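Local coordinates for protein P-granule scaffold (Caenorhabditis japonica, PDB 5W4A) that serves as a scaffold of germline P granules and probably contributes, through this N-terminal domain, to granule assembly and RNA regulation, at residues T16-N21 against M78-A83; A138-I143 against L166-D171. All coordinates share one frame; numbering follows the deposited sequence.

Contact 1. Residues T16-N21 against M78-A83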
loop_
_atom_site.group_PDB
_atom_site.type_symbol
_atom_site.label_atom_id
_atom_site.label_comp_id
_atom_site.label_asym_id
_atom_site.label_seq_id
_atom_site.Cartn_x
_atom_site.Cartn_y
_atom_site.Cartn_z
ATOM N N THR C 16 -4.549 -15.343 6.036
ATOM C CA THR C 16 -5.403 -14.483 6.854
ATOM C C THR C 16 -4.647 -13.921 8.053
ATOM O O THR C 16 -3.781 -14.569 8.627
ATOM C CB THR C 16 -6.665 -15.254 7.301
ATOM O OG1 THR C 16 -7.523 -14.377 8.052
ATOM C CG2 THR C 16 -6.357 -16.452 8.140
ATOM N N TYR C 17 -4.953 -12.661 8.401
ATOM C CA TYR C 17 -4.594 -12.098 9.703
ATOM C C TYR C 17 -5.816 -12.053 10.620
ATOM O O TYR C 17 -5.773 -12.544 11.756
ATOM C CB TYR C 17 -3.980 -10.677 9.573
ATOM C CG TYR C 17 -3.806 -10.110 10.933
ATOM C CD1 TYR C 17 -2.841 -10.621 11.802
ATOM C CD2 TYR C 17 -4.684 -9.145 11.414
ATOM C CE1 TYR C 17 -2.755 -10.208 13.107
ATOM C CE2 TYR C 17 -4.598 -8.707 12.710
ATOM C CZ TYR C 17 -3.631 -9.239 13.554
ATOM O OH TYR C 17 -3.517 -8.828 14.850
ATOM N N PHE C 18 -6.924 -11.494 10.123
ATOM C CA PHE C 18 -8.060 -11.136 10.977
ATOM C C PHE C 18 -9.005 -12.304 11.257
ATOM O O PHE C 18 -9.779 -12.239 12.214
ATOM C CB PHE C 18 -8.865 -10.002 10.329
ATOM C CG PHE C 18 -8.176 -8.660 10.349
ATOM C CD1 PHE C 18 -7.467 -8.203 9.243
ATOM C CD2 PHE C 18 -8.248 -7.842 11.482
ATOM C CE1 PHE C 18 -6.838 -6.972 9.269
ATOM C CE2 PHE C 18 -7.627 -6.607 11.502
ATOM C CZ PHE C 18 -6.906 -6.177 10.407
ATOM N N PHE C 19 -8.973 -13.370 10.444
ATOM C CA PHE C 19 -9.985 -14.435 10.501
ATOM C C PHE C 19 -9.387 -15.852 10.489
ATOM O O PHE C 19 -9.855 -16.725 9.756
ATOM C CB PHE C 19 -10.956 -14.270 9.334
ATOM C CG PHE C 19 -11.703 -12.950 9.342
ATOM C CD1 PHE C 19 -12.693 -12.727 10.262
ATOM C CD2 PHE C 19 -11.366 -11.937 8.443
ATOM C CE1 PHE C 19 -13.391 -11.500 10.283
ATOM C CE2 PHE C 19 -12.045 -10.722 8.461
ATOM C CZ PHE C 19 -13.057 -10.520 9.396
ATOM N N PRO C 20 -8.387 -16.132 11.315
ATOM C CA PRO C 20 -7.812 -17.501 11.263
ATOM C C PRO C 20 -8.779 -18.630 11.599
ATOM O O PRO C 20 -8.719 -19.680 10.940
ATOM C CB PRO C 20 -6.668 -17.434 12.279
ATOM C CG PRO C 20 -6.989 -16.294 13.168
ATOM C CD PRO C 20 -7.671 -15.298 12.306
ATOM N N ASN C 21 -9.667 -18.474 12.594
ATOM C CA ASN C 21 -10.561 -19.590 12.904
ATOM C C ASN C 21 -11.625 -19.759 11.822
ATOM O O ASN C 21 -12.095 -20.881 11.598
ATOM C CB ASN C 21 -11.196 -19.388 14.286
ATOM C CG ASN C 21 -11.849 -20.646 14.820
ATOM O OD1 ASN C 21 -11.309 -21.754 14.677
ATOM N ND2 ASN C 21 -12.994 -20.481 15.481
HETATM N N MSE C 78 -9.464 -9.116 18.772
HETATM C CA MSE C 78 -9.809 -7.750 19.177
HETATM C C MSE C 78 -9.503 -6.722 18.078
HETATM O O MSE C 78 -10.238 -5.736 17.922
HETATM C CB MSE C 78 -9.085 -7.385 20.448
HETATM C CG MSE C 78 -9.709 -8.112 21.635
HETATM SE SE MSE C 78 -8.706 -7.894 23.275
HETATM C CE MSE C 78 -9.114 -6.024 23.588
ATOM N N ASP C 79 -8.404 -6.912 17.334
ATOM C CA ASP C 79 -8.182 -6.129 16.119
ATOM C C ASP C 79 -9.385 -6.246 15.195
ATOM O O ASP C 79 -9.869 -5.248 14.659
ATOM C CB ASP C 79 -6.937 -6.585 15.345
ATOM C CG ASP C 79 -5.622 -6.076 15.894
ATOM O OD1 ASP C 79 -5.556 -5.239 16.823
ATOM O OD2 ASP C 79 -4.584 -6.509 15.343
ATOM N N THR C 80 -9.866 -7.467 14.985
ATOM C CA THR C 80 -11.021 -7.674 14.109
ATOM C C THR C 80 -12.246 -6.937 14.644
ATOM O O THR C 80 -12.964 -6.300 13.877
ATOM C CB THR C 80 -11.292 -9.168 13.952
ATOM O OG1 THR C 80 -10.029 -9.769 13.610
ATOM C CG2 THR C 80 -12.327 -9.435 12.850
ATOM N N LEU C 81 -12.472 -6.979 15.958
ATOM C CA LEU C 81 -13.599 -6.251 16.537
ATOM C C LEU C 81 -13.502 -4.749 16.238
ATOM O O LEU C 81 -14.495 -4.102 15.864
ATOM C CB LEU C 81 -13.664 -6.483 18.040
ATOM C CG LEU C 81 -13.976 -7.883 18.562
ATOM C CD1 LEU C 81 -13.950 -7.837 20.087
ATOM C CD2 LEU C 81 -15.308 -8.413 18.075
ATOM N N LEU C 82 -12.316 -4.163 16.386
ATOM C CA LEU C 82 -12.170 -2.741 16.083
ATOM C C LEU C 82 -12.476 -2.446 14.623
ATOM O O LEU C 82 -13.106 -1.433 14.305
ATOM C CB LEU C 82 -10.766 -2.259 16.405
ATOM C CG LEU C 82 -10.398 -2.241 17.883
ATOM C CD1 LEU C 82 -8.985 -1.737 18.046
ATOM C CD2 LEU C 82 -11.382 -1.335 18.645
ATOM N N ALA C 83 -12.003 -3.293 13.720
ATOM C CA ALA C 83 -12.233 -3.067 12.299
ATOM C C ALA C 83 -13.705 -3.219 11.950
ATOM O O ALA C 83 -14.169 -2.624 10.978
ATOM C CB ALA C 83 -11.385 -4.038 11.479
#

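Contact 2. Residues A138-I143 against L166-D171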
loop_
_atom_site.group_PDB
_atom_site.type_symbol
_atom_site.label_atom_id
_atom_site.label_comp_id
_atom_site.label_asym_id
_atom_site.label_seq_id
_atom_site.Cartn_x
_atom_site.Cartn_y
_atom_site.Cartn_z
ATOM N N ALA C 138 3.848 -4.339 11.132
ATOM C CA ALA C 138 3.645 -2.888 11.154
ATOM C C ALA C 138 2.640 -2.459 10.104
ATOM O O ALA C 138 1.840 -1.549 10.336
ATOM C CB ALA C 138 4.961 -2.157 10.914
ATOM N N LYS C 139 2.693 -3.090 8.933
ATOM C CA LYS C 139 1.771 -2.754 7.862
ATOM C C LYS C 139 0.338 -3.142 8.218
ATOM O O LYS C 139 -0.597 -2.412 7.888
ATOM C CB LYS C 139 2.239 -3.414 6.564
ATOM C CG LYS C 139 3.544 -2.826 6.036
ATOM C CD LYS C 139 4.141 -3.697 4.935
ATOM C CE LYS C 139 5.555 -3.230 4.560
ATOM N NZ LYS C 139 5.614 -1.800 4.194
ATOM N N ILE C 140 0.146 -4.256 8.923
ATOM C CA ILE C 140 -1.204 -4.608 9.381
ATOM C C ILE C 140 -1.730 -3.557 10.355
ATOM O O ILE C 140 -2.889 -3.135 10.268
ATOM C CB ILE C 140 -1.210 -6.012 9.999
ATOM C CG1 ILE C 140 -0.915 -7.075 8.937
ATOM C CG2 ILE C 140 -2.560 -6.291 10.723
ATOM C CD1 ILE C 140 -0.530 -8.400 9.528
ATOM N N LEU C 141 -0.894 -3.138 11.306
ATOM C CA LEU C 141 -1.274 -2.081 12.243
ATOM C C LEU C 141 -1.696 -0.803 11.512
ATOM O O LEU C 141 -2.724 -0.193 11.848
ATOM C CB LEU C 141 -0.101 -1.800 13.190
ATOM C CG LEU C 141 -0.243 -0.584 14.102
ATOM C CD1 LEU C 141 -1.472 -0.680 14.993
ATOM C CD2 LEU C 141 1.002 -0.488 14.922
ATOM N N ALA C 142 -0.919 -0.394 10.511
ATOM C CA ALA C 142 -1.248 0.808 9.745
ATOM C C ALA C 142 -2.606 0.679 9.074
ATOM O O ALA C 142 -3.415 1.610 9.124
ATOM C CB ALA C 142 -0.152 1.070 8.715
ATOM N N ILE C 143 -2.880 -0.466 8.442
ATOM C CA ILE C 143 -4.164 -0.658 7.770
ATOM C C ILE C 143 -5.301 -0.651 8.788
ATOM O O ILE C 143 -6.372 -0.075 8.542
ATOM C CB ILE C 143 -4.144 -1.946 6.928
ATOM C CG1 ILE C 143 -3.214 -1.763 5.748
ATOM C CG2 ILE C 143 -5.574 -2.317 6.435
ATOM C CD1 ILE C 143 -2.812 -3.100 5.113
ATOM N N LEU C 166 -0.795 -7.127 1.051
ATOM C CA LEU C 166 -0.168 -8.171 1.860
ATOM C C LEU C 166 -0.687 -9.566 1.508
ATOM O O LEU C 166 -0.476 -10.526 2.265
ATOM C CB LEU C 166 -0.405 -7.874 3.342
ATOM C CG LEU C 166 0.088 -6.525 3.863
ATOM C CD1 LEU C 166 -0.430 -6.241 5.265
ATOM C CD2 LEU C 166 1.603 -6.548 3.849
ATOM N N ASP C 167 -1.342 -9.699 0.355
ATOM C CA ASP C 167 -2.000 -10.928 -0.059
ATOM C C ASP C 167 -2.980 -11.405 1.009
ATOM O O ASP C 167 -3.177 -12.607 1.214
ATOM C CB ASP C 167 -0.979 -12.006 -0.428
ATOM C CG ASP C 167 -0.259 -11.706 -1.745
ATOM O OD1 ASP C 167 -0.635 -10.747 -2.457
ATOM O OD2 ASP C 167 0.697 -12.451 -2.076
ATOM N N LEU C 168 -3.652 -10.441 1.653
ATOM C CA LEU C 168 -4.753 -10.686 2.582
ATOM C C LEU C 168 -6.100 -10.403 1.919
ATOM O O LEU C 168 -7.056 -9.950 2.564
ATOM C CB LEU C 168 -4.551 -9.861 3.860
ATOM C CG LEU C 168 -3.356 -10.298 4.714
ATOM C CD1 LEU C 168 -3.139 -9.340 5.857
ATOM C CD2 LEU C 168 -3.529 -11.746 5.211
ATOM N N ASP C 169 -6.204 -10.753 0.632
ATOM C CA ASP C 169 -7.463 -10.648 -0.101
ATOM C C ASP C 169 -8.620 -11.340 0.609
ATOM O O ASP C 169 -9.745 -10.832 0.574
ATOM C CB ASP C 169 -7.272 -11.205 -1.519
ATOM C CG ASP C 169 -6.048 -10.618 -2.189
ATOM O OD1 ASP C 169 -4.915 -11.028 -1.810
ATOM O OD2 ASP C 169 -6.239 -9.714 -3.039
ATOM N N PHE C 170 -8.381 -12.493 1.251
ATOM C CA PHE C 170 -9.448 -13.141 2.001
ATOM C C PHE C 170 -10.040 -12.207 3.053
ATOM O O PHE C 170 -11.263 -12.112 3.204
ATOM C CB PHE C 170 -8.913 -14.419 2.663
ATOM C CG PHE C 170 -9.878 -15.090 3.581
ATOM C CD1 PHE C 170 -11.055 -15.645 3.065
ATOM C CD2 PHE C 170 -9.638 -15.184 4.946
ATOM C CE1 PHE C 170 -11.932 -16.320 3.892
ATOM C CE2 PHE C 170 -10.530 -15.875 5.778
ATOM C CZ PHE C 170 -11.673 -16.419 5.240
ATOM N N ASP C 171 -9.189 -11.531 3.812
ATOM C CA ASP C 171 -9.687 -10.675 4.880
ATOM C C ASP C 171 -10.462 -9.503 4.292
ATOM O O ASP C 171 -11.519 -9.123 4.833
ATOM C CB ASP C 171 -8.532 -10.168 5.739
ATOM C CG ASP C 171 -7.892 -11.235 6.594
ATOM O OD1 ASP C 171 -8.429 -12.372 6.628
ATOM O OD2 ASP C 171 -6.844 -10.927 7.230
#

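Contact 1. Residues T16-N21 against M78-A83
Tyr17 and Phe18 are joined to Asp79 and Thr80 of helix 71-84 by two hydrogen bonds. Tyr17 OH donates to Asp79 OD2 over 2.6 Å, arriving on the anti side of the carboxylate and 34° out of its plane. The phenol reaches that far because CG stands anti to the backbone N (chi1 173°), which swings the ring out to the helix. The second bond is made by Thr80 OG1, which lies 2.8 Å from Phe18 O and donates in the carbonyl plane, on a lone pair.

Aromatic packing fills in around these bonds. Tyr17 CD2 sits 3.5 Å above the plane of the Phe18 ring, over its centre, while the Phe18 ring turns an edge to Thr80, with Thr80 OG1 3.4 Å from Phe18 CD2. Farther along the same ring, Phe18 CE2 meets Asp79 CB at 3.9 Å. Thr80 uses both its branches: its methyl CG2, anti to its own backbone N, comes 3.5 Å from Phe19 CE1.

Between the end of strand 14-16 and helix 20-28, Phe19 N donates to Thr16 OG1 at 3.0 Å, an ST motif that shapes the turn just ahead of the helix, where Phe19 takes the N-cap position.

Asp79 is shared further, its OD2 in a salt bridge with Arg6 and its OD1 hydrogen-bonded to His106, a network likely to favour the charged carboxylate. The whole contact is buried near the centre of the chain: helix 136-148 packs on Tyr17 and Asp79, and Phe175 of helix 169-179 meets Phe18 and Phe19 edge-to-face.

Contact 2. Residues A138-I143 against L166-D171
Leu166 pushes its forked end against Lys139, Ile140 and Ile143 on one side of helix 136-148, and its two methyls divide the work. Leu166 CD1 lies 3.8 Å from Ile140 CG1 and 3.9 Å from Ile143 CD1, the latter pair of side chains approaching tip to tip. Leu166 CD2 turns instead to the lysine, resting 4.0 Å from Lys139 CD, so the lysine contributes only its aliphatic part. Beyond CD the lysine bends (chi4 -54°), and its NZ leaves the contact to bond with the backbone oxygens of Gln133 and Lys131.

Ile140 presents CG1 because this branch stands anti to its carbonyl carbon (chi1 -66°); Ile140 CG1 is approached more loosely by Leu168 CD1, at 4.4 Å. An alanine in place of Leu166 would remove the whole fork beyond CB and would probably open a gap between Ile140, Ile143 and the lysine chain.

Leu168 is the N-cap residue of helix 169-179, and Asp167 and Asp169 beside it form salt bridges with Lys134 of the second subunit. This is apolar helix-to-loop packing in a largely helical domain: one side of helix 136-148 receives a leucine from the segment leading into helix 169-179.

How the contacts relate
Contact 1 closes before contact 2 opens along the chain, yet their centres lie about 10 Å apart and they touch directly. Asp171, in the first turn of helix 169-179, makes the junction: Asp171 OD1 is 2.6 Å from Thr16 OG1 and Asp171 OD2 2.8 Å from Tyr17 N, both probable hydrogen bonds, and OD2 also accepts from Phe18 N. Helix 136-148 is a second shared element, since Ile140 of contact 2 also packs on Tyr17 of contact 1. The turn after strand 14-16 is therefore held between helices 71-84, 136-148 and 169-179, tying the N-terminal hairpin to later helices of this compact, largely helical domain.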